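Local coordinates for 4-phosphoerythronate dehydrogenase (Lactobacillus jensenii, PDB 4PRL), which probably catalyses the NAD-dependent interconversion of a D-2-hydroxyacid, such as 4-phosphoerythronate, and the corresponding 2-oxoacid, at residues 106-111 with 162-167; 149-154 with 170-175. All coordinates share one frame; numbering follows the deposited sequence.

Interaction 1. Residues 106-111 with 162-167; sequences IAEMAV and AQIFSA. With NAD (nicotinamide-adenine-dinucleotide), chain C.
V111 lays its CG2 methyl over one face of the F165 ring, 4.1 Å from the centroid and 19° off the ring normal, a CH-pi contact displaced toward the rim carbons. With CG1 anti to the backbone N (chi1 172°), both methyls of V111 turn to the partner helix. CG1 of V111 comes near F165 CE1, while CG2 of V111 also meets the CG2 branch of I164 at 3.8 Å, so the valine is seated on two residues one after the other in sequence. The CG1-CD1 branch of I164 reaches toward helix 103-118, its CD1 4.2 Å from A107 CB and 4.3 Å from the CG methylene of E108. Replacing V111 by an alanine would probably open a gap over the F165 ring and leave the I164 CG2 methyl without its main partner here. The two helical segments cross at -44° with axes 10.2 Å apart. The E108 carboxylate takes no part in this apolar packing: it is salt-bridged to R104 and accepts a hydrogen bond from the amide of I144 of the second subunit. At the coenzyme end, I106 CD1 abuts nicotinamide C4N at 3.4 Å. Between the two segments the contact consists of methyl, methylene and ring surfaces, a buried apolar contact whose fit depends on shape rather than on directed bonds.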
loop_
_atom_site.group_PDB
_atom_site.type_symbol
_atom_site.label_atom_id
_atom_site.label_comp_id
_atom_site.label_asym_id
_atom_site.label_seq_id
_atom_site.Cartn_x
_atom_site.Cartn_y
_atom_site.Cartn_z
ATOM N N ILE A 106 18.417 -2.372 0.924
ATOM C CA ILE A 106 18.946 -1.196 1.552
ATOM C C ILE A 106 17.831 -0.268 2.020
ATOM O O ILE A 106 17.899 0.277 3.113
ATOM C CB ILE A 106 19.920 -0.507 0.597
ATOM C CG1 ILE A 106 21.087 -1.459 0.368
ATOM C CG2 ILE A 106 20.399 0.799 1.179
ATOM C CD1 ILE A 106 21.955 -1.111 -0.811
ATOM N N ALA A 107 16.797 -0.109 1.215
ATOM C CA ALA A 107 15.689 0.706 1.635
ATOM C C ALA A 107 15.163 0.227 2.962
ATOM O O ALA A 107 14.856 1.027 3.834
ATOM C CB ALA A 107 14.592 0.652 0.614
ATOM N N GLU A 108 15.103 -1.088 3.129
ATOM C CA GLU A 108 14.525 -1.686 4.329
ATOM C C GLU A 108 15.416 -1.537 5.535
ATOM O O GLU A 108 14.916 -1.397 6.639
ATOM C CB GLU A 108 14.166 -3.161 4.103
ATOM C CG GLU A 108 12.939 -3.322 3.217
ATOM C CD GLU A 108 12.589 -4.762 2.941
ATOM O OE1 GLU A 108 12.927 -5.618 3.765
ATOM O OE2 GLU A 108 11.967 -5.055 1.908
ATOM N N MET A 109 16.732 -1.571 5.342
ATOM C CA MET A 109 17.639 -1.206 6.436
ATOM C C MET A 109 17.323 0.247 6.875
ATOM O O MET A 109 17.128 0.520 8.059
ATOM C CB MET A 109 19.114 -1.366 6.036
ATOM C CG MET A 109 20.095 -1.135 7.178
ATOM S SD MET A 109 19.900 -2.327 8.538
ATOM C CE MET A 109 21.593 -2.850 8.743
ATOM N N ALA A 110 17.208 1.154 5.913
ATOM C CA ALA A 110 17.001 2.529 6.225
ATOM C C ALA A 110 15.670 2.688 6.952
ATOM O O ALA A 110 15.622 3.327 7.990
ATOM C CB ALA A 110 17.061 3.380 4.966
ATOM N N VAL A 111 14.595 2.078 6.452
ATOM C CA VAL A 111 13.300 2.141 7.174
ATOM C C VAL A 111 13.406 1.548 8.587
ATOM O O VAL A 111 12.985 2.181 9.549
ATOM C CB VAL A 111 12.156 1.446 6.430
ATOM C CG1 VAL A 111 10.894 1.362 7.297
ATOM C CG2 VAL A 111 11.846 2.202 5.155
ATOM N N ALA A 162 10.595 5.564 -0.331
ATOM C CA ALA A 162 9.431 6.399 -0.501
ATOM C C ALA A 162 8.186 5.555 -0.625
ATOM O O ALA A 162 7.139 5.910 -0.080
ATOM C CB ALA A 162 9.596 7.252 -1.735
ATOM N N GLN A 163 8.316 4.435 -1.332
ATOM C CA GLN A 163 7.200 3.524 -1.518
ATOM C C GLN A 163 6.765 3.035 -0.132
ATOM O O GLN A 163 5.610 3.162 0.254
ATOM C CB GLN A 163 7.568 2.362 -2.474
ATOM C CG GLN A 163 8.088 2.859 -3.844
ATOM C CD GLN A 163 8.377 1.797 -4.929
ATOM O OE1 GLN A 163 7.648 0.807 -5.087
ATOM N NE2 GLN A 163 9.433 2.043 -5.721
ATOM N N ILE A 164 7.714 2.559 0.646
ATOM C CA ILE A 164 7.390 1.915 1.906
ATOM C C ILE A 164 6.813 2.872 2.913
ATOM O O ILE A 164 5.804 2.590 3.553
ATOM C CB ILE A 164 8.651 1.304 2.509
ATOM C CG1 ILE A 164 9.060 0.081 1.693
ATOM C CG2 ILE A 164 8.454 0.962 3.987
ATOM C CD1 ILE A 164 10.553 -0.104 1.645
ATOM N N PHE A 165 7.485 4.001 3.065
ATOM C CA PHE A 165 7.027 5.019 3.995
ATOM C C PHE A 165 5.663 5.530 3.575
ATOM O O PHE A 165 4.774 5.597 4.415
ATOM C CB PHE A 165 8.037 6.168 4.172
ATOM C CG PHE A 165 9.071 5.926 5.247
ATOM C CD1 PHE A 165 8.711 5.477 6.501
ATOM C CD2 PHE A 165 10.408 6.189 5.010
ATOM C CE1 PHE A 165 9.667 5.260 7.478
ATOM C CE2 PHE A 165 11.363 5.996 5.998
ATOM C CZ PHE A 165 10.989 5.535 7.228
ATOM N N SER A 166 5.460 5.842 2.294
ATOM C CA SER A 166 4.145 6.362 1.878
ATOM C C SER A 166 3.091 5.289 1.992
ATOM O O SER A 166 1.940 5.602 2.199
ATOM C CB SER A 166 4.162 6.903 0.469
ATOM O OG SER A 166 4.315 5.820 -0.413
ATOM N N ALA A 167 3.480 4.021 1.892
ATOM C CA ALA A 167 2.555 2.900 2.120
ATOM C C ALA A 167 2.174 2.748 3.579
ATOM O O ALA A 167 1.143 2.171 3.876
ATOM C CB ALA A 167 3.130 1.599 1.611
HETATM P PA NAD C . 21.578 6.028 -7.705
HETATM O O1A NAD C . 22.985 6.147 -8.213
HETATM O O2A NAD C . 20.642 5.032 -8.321
HETATM O O5B NAD C . 20.893 7.477 -7.743
HETATM C C5B NAD C . 21.099 8.400 -6.670
HETATM C C4B NAD C . 20.256 9.657 -6.843
HETATM O O4B NAD C . 20.888 10.771 -6.220
HETATM C C3B NAD C . 20.125 10.008 -8.305
HETATM O O3B NAD C . 18.776 9.885 -8.711
HETATM C C2B NAD C . 20.495 11.455 -8.414
HETATM O O2B NAD C . 19.417 12.101 -9.065
HETATM C C1B NAD C . 20.604 11.937 -6.982
HETATM N N9A NAD C . 21.588 13.054 -6.890
HETATM C C8A NAD C . 22.596 13.272 -7.746
HETATM N N7A NAD C . 23.288 14.385 -7.423
HETATM C C5A NAD C . 22.713 14.916 -6.346
HETATM C C6A NAD C . 22.949 16.092 -5.497
HETATM N N6A NAD C . 23.960 16.948 -5.744
HETATM N N1A NAD C . 22.127 16.296 -4.460
HETATM C C2A NAD C . 21.121 15.464 -4.202
HETATM N N3A NAD C . 20.851 14.384 -4.935
HETATM C C4A NAD C . 21.594 14.049 -6.002
HETATM O O3 NAD C . 21.687 5.799 -6.120
HETATM P PN NAD C . 20.530 5.076 -5.277
HETATM O O1N NAD C . 19.538 6.096 -4.793
HETATM O O2N NAD C . 20.097 3.872 -6.073
HETATM O O5D NAD C . 21.376 4.605 -4.006
HETATM C C5D NAD C . 21.264 5.282 -2.758
HETATM C C4D NAD C . 22.605 5.239 -2.041
HETATM O O4D NAD C . 22.817 3.976 -1.403
HETATM C C3D NAD C . 23.755 5.429 -3.019
HETATM O O3D NAD C . 24.597 6.495 -2.594
HETATM C C2D NAD C . 24.555 4.162 -2.924
HETATM O O2D NAD C . 25.944 4.454 -3.024
HETATM C C1D NAD C . 24.207 3.676 -1.530
HETATM N N1N NAD C . 24.570 2.280 -1.248
HETATM C C2N NAD C . 24.536 1.876 0.016
HETATM C C3N NAD C . 24.880 0.584 0.371
HETATM C C7N NAD C . 24.825 0.138 1.795
HETATM O O7N NAD C . 24.753 -1.046 2.030
HETATM N N7N NAD C . 24.859 1.041 2.761
HETATM C C4N NAD C . 25.271 -0.313 -0.602
HETATM C C5N NAD C . 25.306 0.128 -1.907
HETATM C C6N NAD C . 24.957 1.434 -2.201
#

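Interaction 2. Residues 149-154 with 170-175; sequences IGLIGV and AKVLAY. With NAD (nicotinamide-adenine-dinucleotide), chain C.
The amide N of L173 donates to I149 O at 2.6 Å with an N-H...O angle of 176°, and the same carbonyl oxygen also takes a longer CA-H...O contact from V172. Alternating donors continue the parallel pairing through L151 N to L173 O and Y175 N to L151 O, and G153 N closes it on Y175 O at 2.7 Å. On the sheet face covered by helix 155-167, I149 CG1 meets V172 CG2 at 3.9 Å, L151 CD1 lies against V172 CG1, and the A174 methyl touches both L151 CB and V154 CG2. The other face carries I152 and Y175, both packed on V195 of helix 192-198. A chi1 of 172° swings the Y175 ring away from its own backbone N, and the ring edge meets the adenine, CE2 lying 3.7 Å from C2A of NAD. I152 CG2 approaches the same C2A, while G153 CA comes 3.6 Å from N3A. Parallel strands 148-152 and 171-175 joined through helix 155-167, with a loop from G153 consistent with the glycine-rich GxGxxG pattern and D176 hydrogen-bonding NAD just after the second strand, are characteristic of the first beta-alpha-beta unit of a Rossmann NAD-binding domain.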
loop_
_atom_site.group_PDB
_atom_site.type_symbol
_atom_site.label_atom_id
_atom_site.label_comp_id
_atom_site.label_asym_id
_atom_site.label_seq_id
_atom_site.Cartn_x
_atom_site.Cartn_y
_atom_site.Cartn_z
ATOM N N ILE A 149 8.853 12.501 5.819
ATOM C CA ILE A 149 10.128 11.915 5.417
ATOM C C ILE A 149 10.714 12.832 4.379
ATOM O O ILE A 149 10.000 13.332 3.493
ATOM C CB ILE A 149 9.969 10.544 4.746
ATOM C CG1 ILE A 149 8.962 9.651 5.493
ATOM C CG2 ILE A 149 11.310 9.860 4.646
ATOM C CD1 ILE A 149 9.345 9.251 6.905
ATOM N N GLY A 150 12.016 13.042 4.481
ATOM C CA GLY A 150 12.739 13.865 3.524
ATOM C C GLY A 150 13.879 13.061 2.970
ATOM O O GLY A 150 14.695 12.523 3.722
ATOM N N LEU A 151 13.920 12.957 1.656
ATOM C CA LEU A 151 14.949 12.191 0.991
ATOM C C LEU A 151 15.837 13.143 0.217
ATOM O O LEU A 151 15.347 13.947 -0.546
ATOM C CB LEU A 151 14.334 11.146 0.034
ATOM C CG LEU A 151 13.232 10.238 0.580
ATOM C CD1 LEU A 151 12.730 9.310 -0.514
ATOM C CD2 LEU A 151 13.721 9.439 1.772
ATOM N N ILE A 152 17.140 13.060 0.432
ATOM C CA ILE A 152 18.104 13.787 -0.372
ATOM C C ILE A 152 18.644 12.829 -1.410
ATOM O O ILE A 152 19.420 11.919 -1.102
ATOM C CB ILE A 152 19.252 14.302 0.493
ATOM C CG1 ILE A 152 18.694 15.156 1.638
ATOM C CG2 ILE A 152 20.245 15.067 -0.357
ATOM C CD1 ILE A 152 17.753 16.233 1.163
ATOM N N GLY A 153 18.153 12.985 -2.625
ATOM C CA GLY A 153 18.419 12.058 -3.695
ATOM C C GLY A 153 17.336 11.012 -3.651
ATOM O O GLY A 153 16.795 10.730 -2.601
ATOM N N VAL A 154 17.035 10.402 -4.781
ATOM C CA VAL A 154 16.084 9.317 -4.795
ATOM C C VAL A 154 16.759 8.062 -5.292
ATOM O O VAL A 154 17.322 7.311 -4.519
ATOM C CB VAL A 154 14.886 9.651 -5.681
ATOM C CG1 VAL A 154 13.862 8.548 -5.629
ATOM C CG2 VAL A 154 14.271 10.959 -5.243
ATOM N N ALA A 170 2.986 7.987 5.675
ATOM C CA ALA A 170 3.805 9.160 5.925
ATOM C C ALA A 170 3.796 10.081 4.706
ATOM O O ALA A 170 3.572 9.618 3.593
ATOM C CB ALA A 170 5.224 8.739 6.255
ATOM N N LYS A 171 4.004 11.382 4.917
ATOM C CA LYS A 171 4.257 12.307 3.814
ATOM C C LYS A 171 5.722 12.148 3.418
ATOM O O LYS A 171 6.597 12.263 4.264
ATOM C CB LYS A 171 4.003 13.757 4.249
ATOM C CG LYS A 171 4.147 14.796 3.142
ATOM C CD LYS A 171 3.771 16.214 3.577
ATOM C CE LYS A 171 2.286 16.348 3.928
ATOM N NZ LYS A 171 1.848 17.749 4.218
ATOM N N VAL A 172 6.006 11.875 2.160
ATOM C CA VAL A 172 7.383 11.766 1.749
ATOM C C VAL A 172 7.747 12.921 0.835
ATOM O O VAL A 172 7.077 13.152 -0.148
ATOM C CB VAL A 172 7.626 10.436 1.047
ATOM C CG1 VAL A 172 9.076 10.306 0.629
ATOM C CG2 VAL A 172 7.263 9.311 1.993
ATOM N N LEU A 173 8.786 13.671 1.190
ATOM C CA LEU A 173 9.307 14.726 0.326
ATOM C C LEU A 173 10.671 14.280 -0.153
ATOM O O LEU A 173 11.380 13.592 0.572
ATOM C CB LEU A 173 9.439 16.056 1.080
ATOM C CG LEU A 173 8.198 16.681 1.756
ATOM C CD1 LEU A 173 8.563 18.017 2.396
ATOM C CD2 LEU A 173 7.032 16.842 0.783
ATOM N N ALA A 174 11.044 14.675 -1.360
ATOM C CA ALA A 174 12.351 14.312 -1.894
ATOM C C ALA A 174 12.972 15.446 -2.697
ATOM O O ALA A 174 12.272 16.143 -3.450
ATOM C CB ALA A 174 12.244 13.065 -2.769
ATOM N N TYR A 175 14.278 15.631 -2.516
ATOM C CA TYR A 175 15.047 16.511 -3.350
ATOM C C TYR A 175 15.868 15.654 -4.275
ATOM O O TYR A 175 16.487 14.685 -3.859
ATOM C CB TYR A 175 15.971 17.458 -2.554
ATOM C CG TYR A 175 16.915 18.241 -3.473
ATOM C CD1 TYR A 175 16.440 19.302 -4.261
ATOM C CD2 TYR A 175 18.259 17.896 -3.590
ATOM C CE1 TYR A 175 17.281 19.999 -5.111
ATOM C CE2 TYR A 175 19.105 18.591 -4.439
ATOM C CZ TYR A 175 18.615 19.637 -5.201
ATOM O OH TYR A 175 19.454 20.322 -6.061
HETATM P PA NAD C . 21.578 6.028 -7.705
HETATM O O1A NAD C . 22.985 6.147 -8.213
HETATM O O2A NAD C . 20.642 5.032 -8.321
HETATM O O5B NAD C . 20.893 7.477 -7.743
HETATM C C5B NAD C . 21.099 8.400 -6.670
HETATM C C4B NAD C . 20.256 9.657 -6.843
HETATM O O4B NAD C . 20.888 10.771 -6.220
HETATM C C3B NAD C . 20.125 10.008 -8.305
HETATM O O3B NAD C . 18.776 9.885 -8.711
HETATM C C2B NAD C . 20.495 11.455 -8.414
HETATM O O2B NAD C . 19.417 12.101 -9.065
HETATM C C1B NAD C . 20.604 11.937 -6.982
HETATM N N9A NAD C . 21.588 13.054 -6.890
HETATM C C8A NAD C . 22.596 13.272 -7.746
HETATM N N7A NAD C . 23.288 14.385 -7.423
HETATM C C5A NAD C . 22.713 14.916 -6.346
HETATM C C6A NAD C . 22.949 16.092 -5.497
HETATM N N6A NAD C . 23.960 16.948 -5.744
HETATM N N1A NAD C . 22.127 16.296 -4.460
HETATM C C2A NAD C . 21.121 15.464 -4.202
HETATM N N3A NAD C . 20.851 14.384 -4.935
HETATM C C4A NAD C . 21.594 14.049 -6.002
HETATM O O3 NAD C . 21.687 5.799 -6.120
HETATM P PN NAD C . 20.530 5.076 -5.277
HETATM O O1N NAD C . 19.538 6.096 -4.793
HETATM O O2N NAD C . 20.097 3.872 -6.073
HETATM O O5D NAD C . 21.376 4.605 -4.006
HETATM C C5D NAD C . 21.264 5.282 -2.758
HETATM C C4D NAD C . 22.605 5.239 -2.041
HETATM O O4D NAD C . 22.817 3.976 -1.403
HETATM C C3D NAD C . 23.755 5.429 -3.019
HETATM O O3D NAD C . 24.597 6.495 -2.594
HETATM C C2D NAD C . 24.555 4.162 -2.924
HETATM O O2D NAD C . 25.944 4.454 -3.024
HETATM C C1D NAD C . 24.207 3.676 -1.530
HETATM N N1N NAD C . 24.570 2.280 -1.248
HETATM C C2N NAD C . 24.536 1.876 0.016
HETATM C C3N NAD C . 24.880 0.584 0.371
HETATM C C7N NAD C . 24.825 0.138 1.795
HETATM O O7N NAD C . 24.753 -1.046 2.030
HETATM N N7N NAD C . 24.859 1.041 2.761
HETATM C C4N NAD C . 25.271 -0.313 -0.602
HETATM C C5N NAD C . 25.306 0.128 -1.907
HETATM C C6N NAD C . 24.957 1.434 -2.201
#

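After the N-terminal five-stranded sheet the chain enters helix 103-118, then reaches strand 148-152, helix 155-167 and strand 171-175. Interaction 1 closes the longer loop, bringing 162-167 back to 106-111 across 50 intervening residues; interaction 2 closes the tight beta-alpha-beta loop of 15 residues between 149-154 and 170-175. Because the segments alternate along the chain, the two closures cross rather than nest. Helix 155-167 is the shared piece: F165 packs on I149, A162 on V172, and F165 O probably accepts a hydrogen bond from A170 N. Helix 103-118 is thereby tied through it to the seven-stranded parallel sheet of the NAD-binding domain, and NAD spans both contacts, nicotinamide at 106-111 and adenine at 149-154 with 170-175.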